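Local coordinates for protein enoyl-CoA hydratase/isomerase (Pseudomonas aeruginosa, PDB 3LAO) that probably hydrates the double bond of an enoyl-CoA thioester, perhaps a steroid side-chain one, as a lyase of the enoyl-CoA hydratase/isomerase family, at residues 15-25 with 58-66. Sequence-based numbering, arbitrary orientation.
Sequences TREQRGHLFLI and RCAVLFAHG
The guanidinium of R58 lies flat on one face of the H21 ring, with centres 4.1 Å apart and planes inclined by only 25°. R58 NE sits over the ring centre, and R58 CD adds a CH-pi contact to the same ring, 4.0 Å from its centroid. Both residues hold CG anti to the carbonyl carbon, and R58 runs extended to NE, consistent with the side-by-side course of the two chains; R58 NH1 is bonded to A208 O, which probably helps hold the guanidinium in place. At the other end of the contact, H65 offers its edge: T15 OG1 lies in the ring plane, 2.9 Å from H65 NE2, in a hydrogen bond. One face of that imidazole carries F63 CE2, while I25 O and L24 CB approach the F63 ring obliquely, F63 CD1 lying 3.1 Å from I25 O.

Between these ends the backbones pair in parallel, L22 with C59 through I25 with L62. The bonds F23 N to C59 O, V61 N to F23 O, I25 N to V61 O and F63 N to I25 O alternate in direction, and the last spans 2.9 Å. H21 O takes a 2.7 Å bond from R58 N and a weak one from C59 N. L22 and L24 share a sheet face with C59 and V61, where helix 196-209 packs; F23 and I25 share the other with A60 and L62, where F23, I25 and A60 touch helix 38-53. The axes of segments 22-25 and 59-64 approach to 4.6 Å, 21° from parallel. Strands 22-27 and 59-64, joined through helix 38-53, form a beta-alpha-beta crossover, and a type II' turn from R19 to L22 joins strand 22-27 to the antiparallel strand 14-19 at the sheet edge, as in the crotonase fold.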
loop_
_atom_site.group_PDB
_atom_site.type_symbol
_atom_site.label_atom_id
_atom_site.label_comp_id
_atom_site.label_asym_id
_atom_site.label_seq_id
_atom_site.Cartn_x
_atom_site.Cartn_y
_atom_site.Cartn_z
ATOM N N THR B 15 -32.188 -7.711 -6.076
ATOM C CA THR B 15 -33.155 -6.615 -6.096
ATOM C C THR B 15 -32.506 -5.318 -6.559
ATOM O O THR B 15 -31.301 -5.109 -6.378
ATOM C CB THR B 15 -33.817 -6.365 -4.738
ATOM O OG1 THR B 15 -32.848 -5.886 -3.792
ATOM C CG2 THR B 15 -34.542 -7.649 -4.202
ATOM N N ARG B 16 -33.307 -4.431 -7.132
ATOM C CA ARG B 16 -32.822 -3.145 -7.606
ATOM C C ARG B 16 -33.766 -2.052 -7.152
ATOM O O ARG B 16 -34.978 -2.211 -7.246
ATOM C CB ARG B 16 -32.763 -3.126 -9.126
ATOM C CG ARG B 16 -31.826 -4.149 -9.771
ATOM C CD ARG B 16 -32.311 -4.325 -11.140
ATOM N NE ARG B 16 -31.380 -4.856 -12.111
ATOM C CZ ARG B 16 -31.222 -6.146 -12.368
ATOM N NH1 ARG B 16 -31.908 -7.064 -11.653
ATOM N NH2 ARG B 16 -30.366 -6.517 -13.332
ATOM N N GLU B 17 -33.222 -0.946 -6.661
ATOM C CA GLU B 17 -34.062 0.191 -6.302
ATOM C C GLU B 17 -33.344 1.518 -6.498
ATOM O O GLU B 17 -32.194 1.678 -6.108
ATOM C CB GLU B 17 -34.594 0.081 -4.872
ATOM C CG GLU B 17 -35.257 1.378 -4.368
ATOM C CD GLU B 17 -35.473 1.434 -2.828
ATOM O OE1 GLU B 17 -35.220 0.401 -2.142
ATOM O OE2 GLU B 17 -35.886 2.522 -2.320
ATOM N N GLN B 18 -34.031 2.451 -7.138
ATOM C CA GLN B 18 -33.548 3.814 -7.257
ATOM C C GLN B 18 -34.124 4.536 -6.082
ATOM O O GLN B 18 -35.335 4.497 -5.861
ATOM C CB GLN B 18 -34.055 4.441 -8.559
ATOM C CG GLN B 18 -33.438 5.776 -8.916
ATOM C CD GLN B 18 -32.030 5.619 -9.452
ATOM O OE1 GLN B 18 -31.826 4.861 -10.411
ATOM N NE2 GLN B 18 -31.036 6.310 -8.820
ATOM N N ARG B 19 -33.262 5.155 -5.291
ATOM C CA ARG B 19 -33.722 5.975 -4.194
ATOM C C ARG B 19 -33.021 7.354 -4.213
ATOM O O ARG B 19 -31.939 7.535 -3.649
ATOM C CB ARG B 19 -33.523 5.218 -2.892
ATOM C CG ARG B 19 -34.214 5.856 -1.728
ATOM C CD ARG B 19 -33.836 5.185 -0.430
ATOM N NE ARG B 19 -34.295 3.804 -0.421
ATOM C CZ ARG B 19 -34.136 2.980 0.612
ATOM N NH1 ARG B 19 -33.531 3.404 1.720
ATOM N NH2 ARG B 19 -34.567 1.725 0.536
ATOM N N GLY B 20 -33.655 8.330 -4.865
ATOM C CA GLY B 20 -32.995 9.574 -5.204
ATOM C C GLY B 20 -31.781 9.322 -6.069
ATOM O O GLY B 20 -31.885 8.636 -7.097
ATOM N N HIS B 21 -30.624 9.846 -5.657
ATOM C CA HIS B 21 -29.400 9.606 -6.410
ATOM C C HIS B 21 -28.731 8.265 -6.036
ATOM O O HIS B 21 -27.630 7.948 -6.520
ATOM C CB HIS B 21 -28.407 10.795 -6.242
ATOM C CG HIS B 21 -28.901 12.070 -6.843
ATOM N ND1 HIS B 21 -28.932 13.264 -6.148
ATOM C CD2 HIS B 21 -29.432 12.333 -8.063
ATOM C CE1 HIS B 21 -29.447 14.207 -6.923
ATOM N NE2 HIS B 21 -29.757 13.668 -8.090
ATOM N N LEU B 22 -29.360 7.487 -5.154
ATOM C CA LEU B 22 -28.760 6.208 -4.750
ATOM C C LEU B 22 -29.341 5.021 -5.538
ATOM O O LEU B 22 -30.554 4.970 -5.832
ATOM C CB LEU B 22 -28.946 5.960 -3.255
ATOM C CG LEU B 22 -28.448 7.047 -2.311
ATOM C CD1 LEU B 22 -28.428 6.510 -0.934
ATOM C CD2 LEU B 22 -27.046 7.545 -2.735
ATOM N N PHE B 23 -28.471 4.079 -5.887
ATOM C CA PHE B 23 -28.886 2.908 -6.649
ATOM C C PHE B 23 -28.666 1.692 -5.728
ATOM O O PHE B 23 -27.513 1.325 -5.409
ATOM C CB PHE B 23 -28.116 2.808 -7.991
ATOM C CG PHE B 23 -28.662 1.763 -8.928
ATOM C CD1 PHE B 23 -28.193 0.475 -8.903
ATOM C CD2 PHE B 23 -29.680 2.064 -9.797
ATOM C CE1 PHE B 23 -28.735 -0.492 -9.724
ATOM C CE2 PHE B 23 -30.208 1.105 -10.622
ATOM C CZ PHE B 23 -29.729 -0.179 -10.571
ATOM N N LEU B 24 -29.760 1.103 -5.251
ATOM C CA LEU B 24 -29.628 -0.006 -4.282
ATOM C C LEU B 24 -29.713 -1.392 -4.918
ATOM O O LEU B 24 -30.668 -1.704 -5.600
ATOM C CB LEU B 24 -30.657 0.112 -3.151
ATOM C CG LEU B 24 -30.449 1.205 -2.095
ATOM C CD1 LEU B 24 -30.100 2.510 -2.672
ATOM C CD2 LEU B 24 -31.712 1.366 -1.294
ATOM N N ILE B 25 -28.715 -2.219 -4.658
ATOM C CA ILE B 25 -28.640 -3.571 -5.211
ATOM C C ILE B 25 -28.553 -4.566 -4.047
ATOM O O ILE B 25 -27.635 -4.498 -3.215
ATOM C CB ILE B 25 -27.422 -3.727 -6.140
ATOM C CG1 ILE B 25 -27.432 -2.644 -7.229
ATOM C CG2 ILE B 25 -27.360 -5.090 -6.779
ATOM C CD1 ILE B 25 -26.207 -2.689 -8.166
ATOM N N ARG B 58 -25.749 8.379 -8.435
ATOM C CA ARG B 58 -24.466 8.948 -8.123
ATOM C C ARG B 58 -23.672 8.028 -7.264
ATOM O O ARG B 58 -22.464 8.183 -7.151
ATOM C CB ARG B 58 -24.622 10.273 -7.401
ATOM C CG ARG B 58 -25.051 11.364 -8.328
ATOM C CD ARG B 58 -25.377 12.615 -7.522
ATOM N NE ARG B 58 -25.986 13.672 -8.323
ATOM C CZ ARG B 58 -25.753 14.967 -8.122
ATOM N NH1 ARG B 58 -24.909 15.351 -7.161
ATOM N NH2 ARG B 58 -26.347 15.883 -8.881
ATOM N N CYS B 59 -24.342 7.060 -6.666
ATOM C CA CYS B 59 -23.654 6.068 -5.877
ATOM C C CYS B 59 -24.515 4.788 -5.789
ATOM O O CYS B 59 -25.753 4.819 -5.744
ATOM C CB CYS B 59 -23.393 6.643 -4.498
ATOM S SG CYS B 59 -22.253 5.687 -3.448
ATOM N N ALA B 60 -23.853 3.650 -5.798
ATOM C CA ALA B 60 -24.558 2.393 -5.706
ATOM C C ALA B 60 -24.338 1.827 -4.297
ATOM O O ALA B 60 -23.235 1.929 -3.749
ATOM C CB ALA B 60 -24.009 1.460 -6.758
ATOM N N VAL B 61 -25.369 1.246 -3.696
ATOM C CA VAL B 61 -25.157 0.514 -2.444
ATOM C C VAL B 61 -25.450 -0.975 -2.627
ATOM O O VAL B 61 -26.593 -1.379 -2.939
ATOM C CB VAL B 61 -26.056 1.049 -1.332
ATOM C CG1 VAL B 61 -25.770 0.303 -0.057
ATOM C CG2 VAL B 61 -25.847 2.560 -1.176
ATOM N N LEU B 62 -24.415 -1.787 -2.482
ATOM C CA LEU B 62 -24.572 -3.235 -2.559
ATOM C C LEU B 62 -24.766 -3.798 -1.167
ATOM O O LEU B 62 -23.955 -3.572 -0.307
ATOM C CB LEU B 62 -23.345 -3.884 -3.173
ATOM C CG LEU B 62 -23.262 -5.418 -3.179
ATOM C CD1 LEU B 62 -24.336 -6.114 -4.054
ATOM C CD2 LEU B 62 -21.910 -5.751 -3.710
ATOM N N PHE B 63 -25.858 -4.530 -0.960
ATOM C CA PHE B 63 -26.138 -5.186 0.312
ATOM C C PHE B 63 -26.760 -6.598 0.072
ATOM O O PHE B 63 -26.970 -7.045 -1.085
ATOM C CB PHE B 63 -27.066 -4.286 1.148
ATOM C CG PHE B 63 -28.478 -4.254 0.652
ATOM C CD1 PHE B 63 -28.813 -3.527 -0.477
ATOM C CD2 PHE B 63 -29.464 -5.011 1.284
ATOM C CE1 PHE B 63 -30.156 -3.498 -0.969
ATOM C CE2 PHE B 63 -30.810 -5.017 0.796
ATOM C CZ PHE B 63 -31.146 -4.244 -0.325
ATOM N N ALA B 64 -27.040 -7.301 1.163
ATOM C CA ALA B 64 -27.603 -8.653 1.087
ATOM C C ALA B 64 -28.890 -8.718 1.901
ATOM O O ALA B 64 -28.944 -8.235 3.044
ATOM C CB ALA B 64 -26.590 -9.716 1.573
ATOM N N HIS B 65 -29.934 -9.284 1.298
ATOM C CA HIS B 65 -31.135 -9.625 2.047
ATOM C C HIS B 65 -30.788 -10.815 2.921
ATOM O O HIS B 65 -29.892 -11.599 2.576
ATOM C CB HIS B 65 -32.272 -9.958 1.103
ATOM C CG HIS B 65 -32.712 -8.794 0.265
ATOM N ND1 HIS B 65 -33.558 -7.814 0.740
ATOM C CD2 HIS B 65 -32.417 -8.442 -1.010
ATOM C CE1 HIS B 65 -33.766 -6.919 -0.206
ATOM N NE2 HIS B 65 -33.087 -7.280 -1.281
ATOM N N GLY B 66 -31.443 -10.926 4.077
ATOM C CA GLY B 66 -31.237 -12.083 4.933
ATOM C C GLY B 66 -30.239 -11.775 6.023
ATOM O O GLY B 66 -30.014 -10.614 6.344
#